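Local coordinates for hypothetical protein (Ruminococcus gnavus, PDB 4QAN), which is of unknown function but has a cystatin-like fold, belongs to the NTF2-like superfamily as a divergent member, and probably binds metal ions, at residues A[56-61]-A[79-83]; A[136-142]-A[160-166]; A[333-338]-A[365-371]; A[305-311]-A[325-331]. One frame throughout, in Å; residues are numbered along the deposited sequence. Where two conformers were deposited one is given.

Interaction 1. Residues A[56-61]-A[79-83]; sequences ALQINF and PTSDY
With chi1 at 65°, S81 holds OG between its own backbone N and carbonyl carbon, and from there the hydroxyl reaches the carbonyl of I59, just beyond the end of helix 52-58. OG donates to I59 O at 2.7 Å, lying in the carbonyl plane, while CG2 of I59 comes alongside the serine OG. The CB of S81 sits against the last turn of the helix, 3.3 Å from L57 O. One residue earlier, T80 turns CG2 toward the helix, where it meets CD2 of L57 at 4.0 Å; its OG1 is taken by T90 of helix 87-108. At the other end, the CB of P79 packs obliquely against the F61 ring. Two waters supplement the direct bond. One lies between A56 O and S81 N, probably donating to the former; the other accepts from F61 N and donates to D82 OD2 at 2.9 Å. The contact thus joins a helix C terminus, and the turn into helix 61-67, to the loop that leads into helix 87-108. An alanine at S81 would keep the CB packing but would probably leave I59 O without its hydroxyl donor and the turn after the helix less firmly held. The direct bond holds the carbonyl just past one helix, and a water links the first amide of the next to the D82 carboxylate, so the join is largely polar and partly water-mediated.

Interaction 2. Residues A[136-142]-A[160-166]; sequences LAAQEVS and TAVQYEK
Y164 points the hydroxyl end of its ring at L136, and OH donates to L136 O at 3.0 Å, with that oxygen at the ring edge and in its plane. The contact lies at the open end of the antiparallel beta hairpin formed by strands 140-150 and 153-164, with L136 just ahead of the first strand, where the chain enters from helix 126-135. That helix closes in a Schellman motif with A137, at positive phi, as the C-prime residue; A138 follows and lays its CB over one face of the Y164 ring, offset toward the rim. The same methyl also lies close to CG2 of V162, at a separation too short to be trusted in detail. CD1 of L136 approaches V162 CG2 at a slant, 3.9 Å away, and V141 CG2 reaches that methyl too. L132 and A133 of helix 126-135 lie against V141, on the face it shares with V162. On the opposite face E140 and Q163 run side by side and point the same way, their carboxylate and amide planes 76° apart, with W168 packed against both. Farther along, S142 and A161 form a hydrogen-bonded pair, S142 N to A161 O being nearly straight at 175°. Before the strand proper, Q139 N makes a bent bond to Q163 O, 2.9 Å. The Q139 side chain, extended beyond CG, then runs along the backbone of the turn at E165, and its OE1 accepts from K166 N at 2.6 Å.

Interaction 3. Residues A[333-338]-A[365-371]; sequences GKNYLT and EVMRLSK
Over one face of the Y336 ring lies CD of R368, a CH-pi contact 4.2 Å from the ring centroid and 25° off the normal. The guanidinium beyond it is turned 50° from the ring plane; K334 lays its CD over one guanidinium face, and N335 O lies near the plane at the edge. R368 extends CG anti to its backbone N and then bends at chi2 (60°), which carries CD back across the tyrosine. The ammonium of K334 stands only 3.9 Å from R368 NH1, so this packing of the lysine chain over the guanidinium brings like charges close together, probably at some electrostatic cost. F274 of helix 254-275 meets the Y336 ring edge-to-face. These side chains sit on the pairing of strand 334-344 with the short antiparallel strand 367-369, which adds to the second, curled sheet of the chain, consistent with a cystatin-like fold in its C-terminal half. L337 and M367 (selenomethionine) form a hydrogen-bonded pair there, with L337 N to M367 O at 2.8 Å. A water ties N335 N, R368 NE and L369 O together. At the far end K371, in the first turn of helix 371-378, bends at chi2 and brings NZ to two acceptors. It donates to G333 O at 2.6 Å and to N335 OD1 at 3.0 Å, approaching the latter from above the amide plane, while ND2 of N335 bonds to Y329 O.

Interaction 4. Residues A[305-311]-A[325-331]; sequences LDLIKVI and YAGLYSY
CD1 of L307 lies over one face of the Y329 ring, offset toward its rim, 3.7 Å from the centroid and 27° off the normal in a CH-pi contact. The two side chains lie side by side and point the same way; CD1 of L305 also touches the ring, at CD2, and reaches Y331 CB at 3.7 Å. F274 and I229 pack on Y329 from the helices, and its OH bonds to T338 and Y340. The hairpin of strands 305-314 and 322-331 is interrupted by a classic beta bulge, in which I308 and K309 both face L328. L328 O accepts from I308 N at 2.6 Å and only weakly from K309 N at 3.3 Å. I308, with CG1 anti to its carbonyl carbon (chi1 -65°), sends CD1 along the neighbouring backbone to Y329 O. Replacing Y329 with a serine would probably deprive L307 CD1 of its aromatic face and leave T338 and Y340 without the phenol that bonds to both. The bulge puts an extra residue in strand 305-314 while the backbone bonding resumes beyond it, and the aromatic side chain couples apolar packing on the sheet to a hydroxyl network with the next strand.

How the interactions relate
From the N terminus, interaction 1 closes first, bringing the loop before helix 87-108 back to the end of helix 52-58 around helix 61-67. Interaction 2 follows, shutting the open end of a hairpin in the first sheet; the two touch, Q58 packing on A137 and Y164. After the long connection comes interaction 4, a hairpin in the second sheet, and then interaction 3, which returns residues 365-371 to strand 334-344. None nests in or crosses another: the four loops run in series. Interactions 3 and 4 share the second sheet, joined by T338 and Y329 and by L369 against L328, whereas interaction 2 lies about 42 Å from interaction 3, centre to centre.

Interaction 1. Residues A[56-61]-A[79-83]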
# COMPACT_ATOMS: atom_id res chain seq x y z
N ALA A 56 -5.01 -6.97 -5.49
CA ALA A 56 -3.55 -7.04 -5.61
C ALA A 56 -3.08 -8.17 -6.57
O ALA A 56 -2.16 -7.98 -7.34
CB ALA A 56 -2.91 -7.20 -4.24
N LEU A 57 -3.74 -9.32 -6.52
CA LEU A 57 -3.38 -10.46 -7.38
C LEU A 57 -3.99 -10.44 -8.79
O LEU A 57 -3.46 -11.10 -9.69
CB LEU A 57 -3.74 -11.77 -6.68
CG LEU A 57 -3.01 -12.01 -5.35
CD1 LEU A 57 -3.69 -13.12 -4.55
CD2 LEU A 57 -1.54 -12.33 -5.60
N GLN A 58 -5.06 -9.66 -9.00
CA GLN A 58 -5.86 -9.71 -10.24
C GLN A 58 -5.85 -8.45 -11.11
O GLN A 58 -6.10 -8.54 -12.32
CB GLN A 58 -7.32 -10.03 -9.90
CG GLN A 58 -7.52 -11.29 -9.08
CD GLN A 58 -7.20 -12.52 -9.87
OE1 GLN A 58 -7.95 -12.90 -10.78
NE2 GLN A 58 -6.08 -13.16 -9.56
N ILE A 59 -5.60 -7.29 -10.51
CA ILE A 59 -5.73 -6.03 -11.24
C ILE A 59 -5.01 -6.03 -12.60
O ILE A 59 -3.88 -6.49 -12.71
CB ILE A 59 -5.28 -4.82 -10.39
CG1 ILE A 59 -5.72 -3.52 -11.07
CG2 ILE A 59 -3.77 -4.83 -10.17
CD1 ILE A 59 -5.84 -2.35 -10.12
N ASN A 60 -5.68 -5.49 -13.61
CA ASN A 60 -5.15 -5.39 -14.97
C ASN A 60 -4.38 -4.09 -15.13
O ASN A 60 -4.98 -3.00 -15.20
CB ASN A 60 -6.30 -5.44 -15.98
CG ASN A 60 -5.82 -5.49 -17.43
OD1 ASN A 60 -4.80 -4.90 -17.81
ND2 ASN A 60 -6.60 -6.17 -18.27
N PHE A 61 -3.06 -4.21 -15.19
CA PHE A 61 -2.15 -3.08 -15.27
C PHE A 61 -2.50 -2.16 -16.43
O PHE A 61 -2.73 -0.97 -16.22
CB PHE A 61 -0.71 -3.61 -15.42
CG PHE A 61 0.33 -2.54 -15.49
CD1 PHE A 61 0.63 -1.92 -16.70
CD2 PHE A 61 1.02 -2.16 -14.37
CE1 PHE A 61 1.60 -0.94 -16.78
CE2 PHE A 61 1.99 -1.16 -14.44
CZ PHE A 61 2.28 -0.55 -15.64
N PRO A 79 3.08 -3.77 -9.23
CA PRO A 79 2.39 -4.70 -10.12
C PRO A 79 2.45 -6.19 -9.70
O PRO A 79 3.00 -7.04 -10.41
CB PRO A 79 3.09 -4.46 -11.47
CG PRO A 79 4.48 -4.11 -11.08
CD PRO A 79 4.32 -3.26 -9.86
N THR A 80 1.84 -6.47 -8.56
CA THR A 80 1.86 -7.80 -7.97
C THR A 80 1.11 -8.81 -8.84
O THR A 80 1.47 -9.98 -8.87
CB THR A 80 1.28 -7.78 -6.54
OG1 THR A 80 2.25 -7.21 -5.66
CG2 THR A 80 0.93 -9.17 -6.05
N SER A 81 0.07 -8.36 -9.53
CA SER A 81 -0.68 -9.24 -10.43
C SER A 81 0.16 -9.73 -11.61
O SER A 81 -0.14 -10.76 -12.19
CB SER A 81 -1.91 -8.51 -10.99
OG SER A 81 -1.53 -7.41 -11.81
N ASP A 82 1.21 -8.99 -11.98
CA ASP A 82 2.16 -9.48 -12.98
C ASP A 82 3.35 -10.18 -12.34
O ASP A 82 3.87 -11.13 -12.90
CB ASP A 82 2.64 -8.34 -13.87
CG ASP A 82 1.55 -7.83 -14.79
OD1 ASP A 82 1.02 -8.62 -15.60
OD2 ASP A 82 1.20 -6.64 -14.70
N TYR A 83 3.81 -9.69 -11.20
CA TYR A 83 4.99 -10.24 -10.55
C TYR A 83 4.73 -10.39 -9.06
O TYR A 83 4.75 -9.42 -8.32
CB TYR A 83 6.18 -9.31 -10.79
CG TYR A 83 6.35 -8.92 -12.22
CD1 TYR A 83 6.84 -9.83 -13.15
CD2 TYR A 83 6.04 -7.63 -12.66
CE1 TYR A 83 7.02 -9.48 -14.49
CE2 TYR A 83 6.21 -7.27 -14.00
CZ TYR A 83 6.70 -8.20 -14.91
OH TYR A 83 6.88 -7.86 -16.23
O HOH W 1 -1.04 -5.81 -8.25
O HOH W 2 -1.56 -6.52 -15.49

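Interaction 2. Residues A[136-142]-A[160-166]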
# COMPACT_ATOMS: atom_id res chain seq x y z
N LEU A 136 -10.19 -4.28 -13.18
CA LEU A 136 -9.94 -5.09 -11.99
C LEU A 136 -9.79 -6.58 -12.30
O LEU A 136 -9.46 -7.36 -11.39
CB LEU A 136 -11.07 -4.86 -10.99
CG LEU A 136 -11.24 -3.42 -10.48
CD1 LEU A 136 -12.48 -3.30 -9.61
CD2 LEU A 136 -10.02 -2.97 -9.70
N ALA A 137 -9.99 -6.96 -13.56
CA ALA A 137 -10.09 -8.36 -13.97
C ALA A 137 -11.11 -9.12 -13.11
O ALA A 137 -10.87 -10.25 -12.67
CB ALA A 137 -8.73 -9.04 -13.92
N ALA A 138 -12.25 -8.47 -12.88
CA ALA A 138 -13.25 -8.95 -11.95
C ALA A 138 -14.40 -9.63 -12.68
O ALA A 138 -14.68 -9.32 -13.83
CB ALA A 138 -13.78 -7.80 -11.12
N GLN A 139 -15.06 -10.55 -11.99
CA GLN A 139 -16.25 -11.19 -12.54
C GLN A 139 -17.38 -10.18 -12.72
O GLN A 139 -17.96 -10.10 -13.79
CB GLN A 139 -16.71 -12.32 -11.63
CG GLN A 139 -15.73 -13.47 -11.52
CD GLN A 139 -16.33 -14.66 -10.81
OE1 GLN A 139 -16.82 -14.54 -9.68
NE2 GLN A 139 -16.32 -15.82 -11.46
N GLU A 140 -17.69 -9.43 -11.66
CA GLU A 140 -18.65 -8.32 -11.72
C GLU A 140 -18.13 -7.12 -10.92
O GLU A 140 -17.49 -7.29 -9.88
CB GLU A 140 -20.00 -8.73 -11.11
CG GLU A 140 -20.72 -9.91 -11.75
CD GLU A 140 -22.21 -9.94 -11.40
OE1 GLU A 140 -22.79 -8.85 -11.14
OE2 GLU A 140 -22.81 -11.04 -11.39
N VAL A 141 -18.41 -5.92 -11.43
CA VAL A 141 -18.31 -4.69 -10.64
C VAL A 141 -19.71 -4.14 -10.48
O VAL A 141 -20.49 -4.10 -11.43
CB VAL A 141 -17.41 -3.64 -11.32
CG1 VAL A 141 -17.61 -2.25 -10.71
CG2 VAL A 141 -15.95 -4.04 -11.19
N SER A 142 -20.05 -3.72 -9.27
CA SER A 142 -21.36 -3.11 -9.01
C SER A 142 -21.17 -1.79 -8.27
O SER A 142 -20.67 -1.77 -7.15
CB SER A 142 -22.23 -4.05 -8.20
OG SER A 142 -23.38 -3.38 -7.76
N THR A 160 -17.81 1.22 -4.70
CA THR A 160 -17.56 0.28 -5.79
C THR A 160 -17.30 -1.11 -5.20
O THR A 160 -16.27 -1.36 -4.56
CB THR A 160 -16.35 0.71 -6.64
OG1 THR A 160 -16.55 2.06 -7.09
CG2 THR A 160 -16.17 -0.22 -7.83
N ALA A 161 -18.26 -2.01 -5.40
CA ALA A 161 -18.18 -3.39 -4.94
C ALA A 161 -17.71 -4.26 -6.08
O ALA A 161 -18.07 -4.04 -7.23
CB ALA A 161 -19.54 -3.86 -4.47
N VAL A 162 -16.91 -5.27 -5.75
CA VAL A 162 -16.31 -6.12 -6.77
C VAL A 162 -16.52 -7.60 -6.44
O VAL A 162 -16.55 -7.96 -5.27
CB VAL A 162 -14.82 -5.77 -7.00
CG1 VAL A 162 -13.96 -6.10 -5.79
CG2 VAL A 162 -14.29 -6.45 -8.25
N GLN A 163 -16.71 -8.42 -7.47
CA GLN A 163 -16.83 -9.86 -7.29
C GLN A 163 -15.65 -10.60 -7.94
O GLN A 163 -15.30 -10.35 -9.11
CB GLN A 163 -18.14 -10.39 -7.88
CG GLN A 163 -18.49 -11.79 -7.40
CD GLN A 163 -19.60 -12.44 -8.22
OE1 GLN A 163 -19.55 -12.45 -9.45
NE2 GLN A 163 -20.60 -12.99 -7.54
N TYR A 164 -15.05 -11.50 -7.16
CA TYR A 164 -14.08 -12.46 -7.67
C TYR A 164 -14.48 -13.83 -7.18
O TYR A 164 -14.75 -14.01 -5.99
CB TYR A 164 -12.68 -12.16 -7.15
CG TYR A 164 -12.08 -10.84 -7.55
CD1 TYR A 164 -11.32 -10.71 -8.71
CD2 TYR A 164 -12.24 -9.72 -6.75
CE1 TYR A 164 -10.74 -9.49 -9.06
CE2 TYR A 164 -11.68 -8.51 -7.09
CZ TYR A 164 -10.92 -8.39 -8.24
OH TYR A 164 -10.37 -7.17 -8.55
N GLU A 165 -14.49 -14.80 -8.09
CA GLU A 165 -14.84 -16.19 -7.78
C GLU A 165 -16.09 -16.30 -6.91
O GLU A 165 -16.14 -17.05 -5.94
CB GLU A 165 -13.65 -16.90 -7.12
CG GLU A 165 -12.35 -16.73 -7.90
CD GLU A 165 -11.46 -17.95 -7.84
OE1 GLU A 165 -11.76 -18.96 -8.52
OE2 GLU A 165 -10.43 -17.90 -7.12
N LYS A 166 -17.11 -15.53 -7.29
CA LYS A 166 -18.44 -15.60 -6.67
C LYS A 166 -18.49 -15.01 -5.26
O LYS A 166 -19.43 -15.26 -4.52
CB LYS A 166 -18.96 -17.05 -6.68
CG LYS A 166 -18.48 -17.89 -7.86
CD LYS A 166 -19.41 -19.05 -8.18
CE LYS A 166 -20.24 -18.75 -9.42
NZ LYS A 166 -21.20 -19.85 -9.73

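Interaction 3. Residues A[333-338]-A[365-371]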
# COMPACT_ATOMS: atom_id res chain seq x y z
N GLY A 333 25.39 -5.03 -12.83
CA GLY A 333 26.61 -4.48 -13.41
C GLY A 333 26.62 -2.98 -13.57
O GLY A 333 27.64 -2.42 -13.95
N LYS A 334 25.49 -2.33 -13.32
CA LYS A 334 25.44 -0.87 -13.32
C LYS A 334 25.47 -0.40 -11.90
O LYS A 334 24.83 -0.99 -11.03
CB LYS A 334 24.19 -0.36 -14.05
CG LYS A 334 24.22 -0.70 -15.53
CD LYS A 334 23.17 0.04 -16.34
CE LYS A 334 23.46 -0.05 -17.83
NZ LYS A 334 22.53 0.78 -18.64
N ASN A 335 26.24 0.66 -11.66
CA ASN A 335 26.52 1.16 -10.32
C ASN A 335 25.66 2.34 -9.95
O ASN A 335 25.48 3.26 -10.75
CB ASN A 335 27.98 1.57 -10.20
CG ASN A 335 28.91 0.44 -10.50
OD1 ASN A 335 29.72 0.51 -11.44
ND2 ASN A 335 28.79 -0.64 -9.74
N TYR A 336 25.14 2.30 -8.72
CA TYR A 336 24.27 3.34 -8.21
C TYR A 336 24.67 3.71 -6.79
O TYR A 336 25.38 2.97 -6.11
CB TYR A 336 22.81 2.87 -8.20
CG TYR A 336 22.26 2.59 -9.58
CD1 TYR A 336 22.45 1.34 -10.19
CD2 TYR A 336 21.58 3.57 -10.29
CE1 TYR A 336 21.95 1.08 -11.45
CE2 TYR A 336 21.08 3.32 -11.56
CZ TYR A 336 21.27 2.08 -12.14
OH TYR A 336 20.78 1.83 -13.40
N LEU A 337 24.21 4.88 -6.37
CA LEU A 337 24.29 5.30 -4.99
C LEU A 337 22.87 5.53 -4.47
O LEU A 337 22.01 6.05 -5.19
CB LEU A 337 25.08 6.59 -4.88
CG LEU A 337 25.62 6.91 -3.48
CD1 LEU A 337 26.89 6.11 -3.21
CD2 LEU A 337 25.89 8.40 -3.33
N THR A 338 22.61 5.14 -3.23
CA THR A 338 21.45 5.62 -2.51
C THR A 338 21.83 6.06 -1.11
O THR A 338 22.92 5.78 -0.65
CB THR A 338 20.39 4.53 -2.35
OG1 THR A 338 20.84 3.58 -1.37
CG2 THR A 338 20.13 3.87 -3.70
N GLU A 365 15.53 7.86 -3.62
CA GLU A 365 16.26 8.35 -4.77
C GLU A 365 17.43 7.41 -5.08
O GLU A 365 18.09 6.90 -4.18
CB GLU A 365 16.77 9.77 -4.51
CG GLU A 365 17.18 10.50 -5.79
CD GLU A 365 17.93 11.79 -5.52
OE1 GLU A 365 17.62 12.48 -4.52
OE2 GLU A 365 18.84 12.12 -6.32
N VAL A 366 17.68 7.20 -6.36
CA VAL A 366 18.80 6.36 -6.78
C VAL A 366 19.60 7.20 -7.74
O VAL A 366 19.03 7.82 -8.62
CB VAL A 366 18.27 5.10 -7.47
CG1 VAL A 366 19.39 4.35 -8.13
CG2 VAL A 366 17.55 4.20 -6.46
N MSE A 367 20.92 7.24 -7.56
CA MSE A 367 21.81 8.05 -8.39
C MSE A 367 22.72 7.14 -9.17
O MSE A 367 23.47 6.38 -8.58
CB MSE A 367 22.64 8.91 -7.43
CG MSE A 367 23.70 9.76 -8.13
SE MSE A 367 24.37 11.08 -6.82
CE MSE A 367 26.06 10.21 -6.34
N ARG A 368 22.67 7.23 -10.50
CA ARG A 368 23.55 6.48 -11.37
C ARG A 368 24.98 7.00 -11.23
O ARG A 368 25.19 8.20 -11.11
CB ARG A 368 23.07 6.58 -12.82
CG ARG A 368 23.95 5.89 -13.86
CD ARG A 368 24.10 4.39 -13.63
NE ARG A 368 25.02 3.81 -14.60
CZ ARG A 368 24.72 3.57 -15.88
NH1 ARG A 368 23.50 3.82 -16.35
NH2 ARG A 368 25.64 3.06 -16.69
N LEU A 369 25.94 6.07 -11.20
CA LEU A 369 27.36 6.41 -11.13
C LEU A 369 28.14 5.81 -12.31
O LEU A 369 27.88 4.68 -12.72
CB LEU A 369 27.98 5.86 -9.84
CG LEU A 369 27.54 6.48 -8.52
CD1 LEU A 369 28.28 5.79 -7.39
CD2 LEU A 369 27.79 7.98 -8.47
N SER A 370 29.11 6.55 -12.82
CA SER A 370 30.03 5.99 -13.80
C SER A 370 30.89 4.94 -13.09
O SER A 370 30.92 4.90 -11.85
CB SER A 370 30.91 7.08 -14.43
OG SER A 370 31.95 7.48 -13.56
N LYS A 371 31.55 4.08 -13.86
CA LYS A 371 32.50 3.12 -13.29
C LYS A 371 33.63 3.84 -12.56
O LYS A 371 34.11 3.39 -11.51
CB LYS A 371 33.10 2.24 -14.39
CG LYS A 371 32.13 1.30 -15.08
CD LYS A 371 31.79 0.09 -14.22
CE LYS A 371 30.44 -0.51 -14.60
NZ LYS A 371 30.02 -1.54 -13.61
O HOH W 3 27.44 2.26 -13.82

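Interaction 4. Residues A[305-311]-A[325-331]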
# COMPACT_ATOMS: atom_id res chain seq x y z
N LEU A 305 20.95 -7.41 -7.44
CA LEU A 305 21.21 -6.14 -6.80
C LEU A 305 22.18 -6.42 -5.67
O LEU A 305 21.82 -7.07 -4.69
CB LEU A 305 19.94 -5.51 -6.26
CG LEU A 305 20.19 -4.22 -5.50
CD1 LEU A 305 20.57 -3.13 -6.48
CD2 LEU A 305 18.97 -3.83 -4.71
N ASP A 306 23.42 -5.95 -5.84
CA ASP A 306 24.48 -6.14 -4.87
C ASP A 306 24.94 -4.84 -4.27
O ASP A 306 25.12 -3.83 -4.95
CB ASP A 306 25.70 -6.79 -5.53
CG ASP A 306 25.56 -8.29 -5.65
OD1 ASP A 306 25.31 -8.94 -4.62
OD2 ASP A 306 25.71 -8.81 -6.78
N LEU A 307 25.16 -4.90 -2.97
CA LEU A 307 25.76 -3.83 -2.24
C LEU A 307 27.30 -3.99 -2.34
O LEU A 307 27.85 -5.02 -2.01
CB LEU A 307 25.26 -3.93 -0.80
CG LEU A 307 25.09 -2.71 0.08
CD1 LEU A 307 24.26 -1.62 -0.56
CD2 LEU A 307 24.45 -3.20 1.37
N ILE A 308 27.99 -2.98 -2.86
CA ILE A 308 29.46 -2.99 -2.86
C ILE A 308 29.99 -2.51 -1.50
O ILE A 308 30.96 -3.06 -0.97
CB ILE A 308 30.02 -2.11 -3.99
CG1 ILE A 308 29.63 -2.68 -5.36
CG2 ILE A 308 31.54 -2.00 -3.90
CD1 ILE A 308 29.76 -1.69 -6.49
N LYS A 309 29.36 -1.49 -0.95
CA LYS A 309 29.81 -0.87 0.28
C LYS A 309 28.69 -0.04 0.92
O LYS A 309 27.89 0.59 0.22
CB LYS A 309 31.01 0.03 -0.02
CG LYS A 309 31.95 0.21 1.15
CD LYS A 309 33.32 0.62 0.66
CE LYS A 309 34.27 0.94 1.80
NZ LYS A 309 35.56 1.40 1.23
N VAL A 310 28.63 -0.07 2.25
CA VAL A 310 27.79 0.83 3.04
C VAL A 310 28.70 1.83 3.75
O VAL A 310 29.49 1.45 4.61
CB VAL A 310 26.98 0.05 4.06
CG1 VAL A 310 26.09 0.99 4.88
CG2 VAL A 310 26.16 -1.02 3.35
N ILE A 311 28.60 3.11 3.38
CA ILE A 311 29.63 4.08 3.76
C ILE A 311 29.06 5.19 4.63
O ILE A 311 28.09 5.83 4.23
CB ILE A 311 30.26 4.75 2.52
CG1 ILE A 311 30.70 3.68 1.52
CG2 ILE A 311 31.43 5.61 2.94
CD1 ILE A 311 31.05 4.25 0.17
N TYR A 325 23.93 7.12 6.07
CA TYR A 325 24.84 6.22 5.41
C TYR A 325 24.51 6.22 3.92
O TYR A 325 23.35 6.38 3.55
CB TYR A 325 24.69 4.80 6.01
CG TYR A 325 25.48 4.61 7.29
CD1 TYR A 325 24.96 5.01 8.53
CD2 TYR A 325 26.75 4.04 7.26
CE1 TYR A 325 25.69 4.85 9.70
CE2 TYR A 325 27.49 3.87 8.42
CZ TYR A 325 26.96 4.28 9.64
OH TYR A 325 27.71 4.10 10.78
N ALA A 326 25.54 6.02 3.09
CA ALA A 326 25.36 5.85 1.65
C ALA A 326 25.52 4.39 1.28
O ALA A 326 26.41 3.72 1.77
CB ALA A 326 26.37 6.69 0.89
N GLY A 327 24.64 3.90 0.42
CA GLY A 327 24.75 2.56 -0.16
C GLY A 327 25.37 2.69 -1.55
O GLY A 327 24.93 3.53 -2.34
N LEU A 328 26.40 1.90 -1.82
CA LEU A 328 26.99 1.82 -3.16
C LEU A 328 26.69 0.44 -3.72
O LEU A 328 26.93 -0.57 -3.04
CB LEU A 328 28.50 2.07 -3.10
CG LEU A 328 29.28 1.93 -4.40
CD1 LEU A 328 28.86 3.01 -5.37
CD2 LEU A 328 30.79 2.00 -4.15
N TYR A 329 26.14 0.39 -4.93
CA TYR A 329 25.56 -0.84 -5.47
C TYR A 329 26.11 -1.22 -6.83
O TYR A 329 26.63 -0.38 -7.56
CB TYR A 329 24.04 -0.71 -5.64
CG TYR A 329 23.25 -0.27 -4.43
CD1 TYR A 329 23.23 1.06 -4.04
CD2 TYR A 329 22.50 -1.17 -3.69
CE1 TYR A 329 22.52 1.47 -2.96
CE2 TYR A 329 21.76 -0.77 -2.60
CZ TYR A 329 21.78 0.57 -2.23
OH TYR A 329 21.06 1.02 -1.15
N SER A 330 25.96 -2.50 -7.16
CA SER A 330 25.94 -2.96 -8.54
C SER A 330 24.58 -3.61 -8.75
O SER A 330 24.26 -4.62 -8.11
CB SER A 330 27.05 -3.98 -8.81
OG SER A 330 26.86 -4.64 -10.07
N TYR A 331 23.77 -3.01 -9.61
CA TYR A 331 22.52 -3.61 -10.04
C TYR A 331 22.75 -4.16 -11.43
O TYR A 331 22.77 -3.40 -12.40
CB TYR A 331 21.36 -2.59 -10.09
CG TYR A 331 20.10 -3.19 -10.68
CD1 TYR A 331 19.37 -4.14 -9.96
CD2 TYR A 331 19.65 -2.86 -11.96
CE1 TYR A 331 18.22 -4.71 -10.48
CE2 TYR A 331 18.50 -3.43 -12.48
CZ TYR A 331 17.79 -4.36 -11.74
OH TYR A 331 16.65 -4.96 -12.24